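Local coordinates for CELL division inhibitor (Pyrococcus furiosus, PDB 1G3Q), which probably binds and hydrolyses ATP as a MinD-type P-loop ATPase of the cell division apparatus, and here holds ADP and magnesium, at residues R3-V8 against F114-C119; A96-L101 against Q124-S129. One frame throughout, in Å; residues are numbered along the deposited sequence.

Interaction 1 of 2, residues R3-V8 against F114-C119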
loop_
_atom_site.group_PDB
_atom_site.type_symbol
_atom_site.label_atom_id
_atom_site.label_comp_id
_atom_site.label_asym_id
_atom_site.label_seq_id
_atom_site.Cartn_x
_atom_site.Cartn_y
_atom_site.Cartn_z
ATOM N N ARG A 3 -2.457 -13.562 -2.783
ATOM C CA ARG A 3 -3.473 -12.539 -2.550
ATOM C C ARG A 3 -2.958 -11.173 -2.994
ATOM O O ARG A 3 -1.966 -10.668 -2.459
ATOM C CB ARG A 3 -3.855 -12.473 -1.068
ATOM C CG ARG A 3 -4.612 -13.690 -0.557
ATOM C CD ARG A 3 -4.863 -13.592 0.941
ATOM N NE ARG A 3 -5.722 -12.465 1.298
ATOM C CZ ARG A 3 -5.955 -12.079 2.549
ATOM N NH1 ARG A 3 -5.394 -12.728 3.556
ATOM N NH2 ARG A 3 -6.746 -11.045 2.796
ATOM N N ILE A 4 -3.634 -10.575 -3.968
ATOM C CA ILE A 4 -3.232 -9.266 -4.472
ATOM C C ILE A 4 -4.131 -8.204 -3.850
ATOM O O ILE A 4 -5.329 -8.127 -4.140
ATOM C CB ILE A 4 -3.318 -9.217 -6.010
ATOM C CG1 ILE A 4 -2.565 -10.417 -6.599
ATOM C CG2 ILE A 4 -2.697 -7.917 -6.532
ATOM C CD1 ILE A 4 -2.510 -10.435 -8.126
ATOM N N ILE A 5 -3.541 -7.389 -2.987
ATOM C CA ILE A 5 -4.275 -6.356 -2.278
ATOM C C ILE A 5 -3.867 -4.936 -2.658
ATOM O O ILE A 5 -2.697 -4.560 -2.537
ATOM C CB ILE A 5 -4.079 -6.516 -0.759
ATOM C CG1 ILE A 5 -4.402 -7.957 -0.341
ATOM C CG2 ILE A 5 -4.950 -5.519 -0.018
ATOM C CD1 ILE A 5 -4.159 -8.239 1.142
ATOM N N SER A 6 -4.836 -4.146 -3.107
ATOM C CA SER A 6 -4.571 -2.762 -3.474
ATOM C C SER A 6 -4.731 -1.873 -2.242
ATOM O O SER A 6 -5.756 -1.921 -1.560
ATOM C CB SER A 6 -5.537 -2.302 -4.571
ATOM O OG SER A 6 -5.368 -3.066 -5.753
ATOM N N ILE A 7 -3.704 -1.076 -1.955
ATOM C CA ILE A 7 -3.718 -0.160 -0.816
ATOM C C ILE A 7 -4.161 1.158 -1.433
ATOM O O ILE A 7 -3.401 1.788 -2.163
ATOM C CB ILE A 7 -2.307 -0.010 -0.207
ATOM C CG1 ILE A 7 -1.712 -1.395 0.069
ATOM C CG2 ILE A 7 -2.373 0.803 1.079
ATOM C CD1 ILE A 7 -2.563 -2.274 0.973
ATOM N N VAL A 8 -5.384 1.577 -1.125
ATOM C CA VAL A 8 -5.951 2.773 -1.746
ATOM C C VAL A 8 -6.463 3.866 -0.822
ATOM O O VAL A 8 -6.537 3.695 0.394
ATOM C CB VAL A 8 -7.120 2.363 -2.665
ATOM C CG1 VAL A 8 -6.685 1.220 -3.575
ATOM C CG2 VAL A 8 -8.317 1.925 -1.816
ATOM N N PHE A 114 1.455 -12.663 -0.669
ATOM C CA PHE A 114 0.816 -11.356 -0.676
ATOM C C PHE A 114 1.526 -10.413 -1.635
ATOM O O PHE A 114 2.757 -10.360 -1.675
ATOM C CB PHE A 114 0.862 -10.725 0.719
ATOM C CG PHE A 114 -0.104 -11.322 1.696
ATOM C CD1 PHE A 114 -1.428 -10.887 1.740
ATOM C CD2 PHE A 114 0.306 -12.317 2.576
ATOM C CE1 PHE A 114 -2.331 -11.436 2.651
ATOM C CE2 PHE A 114 -0.588 -12.873 3.490
ATOM C CZ PHE A 114 -1.909 -12.430 3.527
ATOM N N ILE A 115 0.743 -9.686 -2.421
ATOM C CA ILE A 115 1.292 -8.688 -3.324
ATOM C C ILE A 115 0.538 -7.438 -2.903
ATOM O O ILE A 115 -0.673 -7.331 -3.104
ATOM C CB ILE A 115 1.017 -9.012 -4.810
ATOM C CG1 ILE A 115 1.738 -10.308 -5.197
ATOM C CG2 ILE A 115 1.500 -7.858 -5.691
ATOM C CD1 ILE A 115 1.601 -10.696 -6.660
ATOM N N LEU A 116 1.243 -6.503 -2.280
ATOM C CA LEU A 116 0.600 -5.284 -1.814
ATOM C C LEU A 116 0.937 -4.144 -2.766
ATOM O O LEU A 116 2.104 -3.792 -2.935
ATOM C CB LEU A 116 1.068 -4.967 -0.392
ATOM C CG LEU A 116 0.973 -6.153 0.582
ATOM C CD1 LEU A 116 1.448 -5.726 1.970
ATOM C CD2 LEU A 116 -0.473 -6.656 0.650
ATOM N N ILE A 117 -0.091 -3.574 -3.390
ATOM C CA ILE A 117 0.109 -2.497 -4.351
ATOM C C ILE A 117 -0.113 -1.110 -3.760
ATOM O O ILE A 117 -1.227 -0.757 -3.373
ATOM C CB ILE A 117 -0.836 -2.639 -5.566
ATOM C CG1 ILE A 117 -0.810 -4.073 -6.101
ATOM C CG2 ILE A 117 -0.410 -1.665 -6.658
ATOM C CD1 ILE A 117 -1.951 -4.382 -7.076
ATOM N N ASP A 118 0.960 -0.330 -3.697
ATOM C CA ASP A 118 0.904 1.037 -3.196
ATOM C C ASP A 118 0.322 1.832 -4.363
ATOM O O ASP A 118 0.968 1.983 -5.398
ATOM C CB ASP A 118 2.321 1.521 -2.873
ATOM C CG ASP A 118 2.345 2.899 -2.237
ATOM O OD1 ASP A 118 1.263 3.491 -2.014
ATOM O OD2 ASP A 118 3.464 3.386 -1.958
ATOM N N CYS A 119 -0.898 2.331 -4.202
ATOM C CA CYS A 119 -1.551 3.072 -5.278
ATOM C C CYS A 119 -1.607 4.576 -5.096
ATOM O O CYS A 119 -1.582 5.086 -3.977
ATOM C CB CYS A 119 -2.998 2.589 -5.457
ATOM S SG CYS A 119 -3.217 0.826 -5.737
#
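Ile115 O accepts the amide of Ile5, whose N lies 2.9 Å from Ile115 O and nearly in line with the carbonyl, and has the CA-H of Ile4 in contact. Arg3 O and Ile5 O are met in the same way, an amide bond (Ile115, Ile117) plus a CA-H...O contact (Phe114, Leu116). This is parallel pairing of adjacent central strands in the P-loop NTPase sheet, the two axes 22° apart; it runs on through Ile7 N to Ile117 O and slackens where Cys119 N reaches Ile7 O at 3.3 Å.

Where the strands begin, the Phe114 ring brings its CE1 edge over one face of the Arg3 guanidinium, 3.4 Å from Arg3 NH1, with the two planes 53° apart. The bend of Arg3 at chi3 (64°) brings the guanidinium back to that edge, and Glu136 takes a salt bridge from NH2. Ile5 CD1 meets the same ring edge 3.9 Å from Phe114 CD1. Through the sheet, Ile117 CD1 touches Ile4 CG2 (3.7 Å) and lies near Ser6 OG, which bonds to Met131 O.

Strand 136-141 flanks strand 3-8, and strand 34-38 flanks 114-118. Strand 3-8 leads to the nucleotide-binding loop before helix 16-29, which covers the Ile7, Leu116 and Asp118 face, where magnesium-site Asp118 bonds Thr17 through OD2; helix 125-131 meets Val8 and Cys119.

Interaction 2 of 2, residues A96-L101 against Q124-S129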
loop_
_atom_site.group_PDB
_atom_site.type_symbol
_atom_site.label_atom_id
_atom_site.label_comp_id
_atom_site.label_asym_id
_atom_site.label_seq_id
_atom_site.Cartn_x
_atom_site.Cartn_y
_atom_site.Cartn_z
ATOM N N ALA A 96 5.952 4.886 -19.077
ATOM C CA ALA A 96 5.283 3.763 -18.420
ATOM C C ALA A 96 3.793 3.747 -18.760
ATOM O O ALA A 96 3.061 4.648 -18.372
ATOM C CB ALA A 96 5.465 3.857 -16.910
ATOM N N ASP A 97 3.352 2.730 -19.497
ATOM C CA ASP A 97 1.939 2.608 -19.850
ATOM C C ASP A 97 1.217 2.038 -18.627
ATOM O O ASP A 97 1.366 0.857 -18.302
ATOM C CB ASP A 97 1.772 1.660 -21.042
ATOM C CG ASP A 97 0.330 1.560 -21.519
ATOM O OD1 ASP A 97 -0.575 2.068 -20.821
ATOM O OD2 ASP A 97 0.104 0.960 -22.593
ATOM N N PRO A 98 0.423 2.866 -17.933
ATOM C CA PRO A 98 -0.304 2.405 -16.745
ATOM C C PRO A 98 -1.346 1.333 -17.034
ATOM O O PRO A 98 -1.695 0.543 -16.157
ATOM C CB PRO A 98 -0.928 3.687 -16.206
ATOM C CG PRO A 98 -1.182 4.474 -17.453
ATOM C CD PRO A 98 0.101 4.274 -18.228
ATOM N N ARG A 99 -1.837 1.301 -18.267
ATOM C CA ARG A 99 -2.853 0.331 -18.653
ATOM C C ARG A 99 -2.348 -1.110 -18.591
ATOM O O ARG A 99 -3.141 -2.051 -18.576
ATOM C CB ARG A 99 -3.364 0.653 -20.060
ATOM C CG ARG A 99 -3.991 2.040 -20.166
ATOM C CD ARG A 99 -4.175 2.455 -21.618
ATOM N NE ARG A 99 -2.928 2.348 -22.370
ATOM C CZ ARG A 99 -2.838 2.498 -23.686
ATOM N NH1 ARG A 99 -3.925 2.774 -24.395
ATOM N NH2 ARG A 99 -1.672 2.333 -24.298
ATOM N N LYS A 100 -1.031 -1.286 -18.543
ATOM C CA LYS A 100 -0.454 -2.627 -18.482
ATOM C C LYS A 100 -0.180 -3.106 -17.058
ATOM O O LYS A 100 0.325 -4.211 -16.858
ATOM C CB LYS A 100 0.835 -2.686 -19.303
ATOM C CG LYS A 100 0.588 -2.638 -20.803
ATOM C CD LYS A 100 1.878 -2.582 -21.593
ATOM C CE LYS A 100 1.584 -2.650 -23.089
ATOM N NZ LYS A 100 2.824 -2.485 -23.894
ATOM N N LEU A 101 -0.516 -2.278 -16.075
ATOM C CA LEU A 101 -0.300 -2.640 -14.678
ATOM C C LEU A 101 -1.026 -3.928 -14.280
ATOM O O LEU A 101 -0.413 -4.843 -13.730
ATOM C CB LEU A 101 -0.724 -1.488 -13.758
ATOM C CG LEU A 101 0.304 -0.362 -13.607
ATOM C CD1 LEU A 101 -0.311 0.830 -12.882
ATOM C CD2 LEU A 101 1.511 -0.896 -12.836
ATOM N N GLN A 124 -8.290 8.914 -11.276
ATOM C CA GLN A 124 -7.775 9.175 -12.614
ATOM C C GLN A 124 -7.102 7.913 -13.161
ATOM O O GLN A 124 -7.048 6.892 -12.473
ATOM C CB GLN A 124 -6.807 10.362 -12.600
ATOM C CG GLN A 124 -7.488 11.687 -12.250
ATOM C CD GLN A 124 -8.763 11.929 -13.058
ATOM O OE1 GLN A 124 -8.746 11.911 -14.288
ATOM N NE2 GLN A 124 -9.870 12.158 -12.363
ATOM N N LEU A 125 -6.595 7.983 -14.388
ATOM C CA LEU A 125 -5.987 6.823 -15.041
ATOM C C LEU A 125 -4.962 6.020 -14.244
ATOM O O LEU A 125 -5.140 4.818 -14.039
ATOM C CB LEU A 125 -5.372 7.230 -16.386
ATOM C CG LEU A 125 -4.838 6.076 -17.242
ATOM C CD1 LEU A 125 -5.953 5.068 -17.515
ATOM C CD2 LEU A 125 -4.274 6.623 -18.544
ATOM N N ASP A 126 -3.881 6.664 -13.813
ATOM C CA ASP A 126 -2.853 5.959 -13.053
ATOM C C ASP A 126 -3.441 5.285 -11.816
ATOM O O ASP A 126 -3.147 4.123 -11.537
ATOM C CB ASP A 126 -1.736 6.922 -12.634
ATOM C CG ASP A 126 -0.829 7.303 -13.788
ATOM O OD1 ASP A 126 -1.137 6.934 -14.943
ATOM O OD2 ASP A 126 0.196 7.975 -13.541
ATOM N N ALA A 127 -4.274 6.016 -11.081
ATOM C CA ALA A 127 -4.893 5.485 -9.870
ATOM C C ALA A 127 -5.747 4.257 -10.166
ATOM O O ALA A 127 -5.630 3.232 -9.492
ATOM C CB ALA A 127 -5.745 6.562 -9.201
ATOM N N MET A 128 -6.605 4.362 -11.176
ATOM C CA MET A 128 -7.479 3.253 -11.545
ATOM C C MET A 128 -6.697 2.039 -12.033
ATOM O O MET A 128 -7.011 0.905 -11.668
ATOM C CB MET A 128 -8.466 3.692 -12.629
ATOM C CG MET A 128 -9.511 4.694 -12.167
ATOM S SD MET A 128 -10.569 4.072 -10.839
ATOM C CE MET A 128 -11.243 2.608 -11.589
ATOM N N SER A 129 -5.682 2.277 -12.858
ATOM C CA SER A 129 -4.862 1.192 -13.395
ATOM C C SER A 129 -4.184 0.396 -12.285
ATOM O O SER A 129 -4.076 -0.826 -12.359
ATOM C CB SER A 129 -3.795 1.752 -14.337
ATOM O OG SER A 129 -4.389 2.455 -15.411
#
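Pro98 and Leu101 lean against Leu125, Asp126 and Ser129 of helix 125-131, joining that helix of the P-loop NTPase fold to an Asx turn in the loop between helices 90-95 and 101-106. The turn is set by Asp97: its OD1 accepts the backbone N of Arg99 at 3.0 Å from above the carboxylate plane. Arg99 then grips the same carboxylate side-on, NE to OD1 and NH2 to OD2, in a salt bridge that ties the loop to itself.

Pro98, whose CB is directed at the helix, carries most of the contact. Its CB and CG both rest on Asp126 OD1, each at 3.5 Å, while CG also meets Leu125 CD2 at 3.9 Å, the two side chains crossing at about a right angle. Pro98 O lies tightly against Ser129, 3.0 Å from its CB. That carbonyl already receives the amide of Leu101, and Ser129 OG is directed elsewhere: with OG anti to the carbonyl carbon (chi1 -59°), its hydroxyl turns back to Leu125 O at 2.8 Å, which also accepts Ser129 N. An alanine here is likely to leave Leu125 O with the Ser129 amide alone and to remove the oxygen that Pro98 CB packs on, opening a small gap between loop and helix.

Farther along, the aliphatic part of Arg99 passes loosely by Leu125. Leu101, buried, also packs on Leu59 and Leu63 of helix 59-63. Its CD1 lies 3.9 Å from Ser129 CB, and its CB 3.7 Å from Ser129 O, a carbonyl hydrogen-bonded by the Ser133 hydroxyl.

Interactions 1 and 2 have centres about 14 Å apart and approach to about 5 Å at their nearest atoms. Their segments alternate along the chain: 3-8, 96-101, 114-119, 124-129. Interaction 1 pairs two neighbouring strands deep in the mixed sheet; interaction 2 lies farther out, beyond the end of strand 114-118, where the chain passes through a short loop into helix 125-131. That helix belongs to both settings, packing on Val8 and Cys119 while carrying the second half of interaction 2. At the C-terminal end of the strand pair the Asp118 side chain lies about 4 Å from the bound ADP and magnesium, whereas the Asp126 side chain is about 12 Å from the magnesium ion.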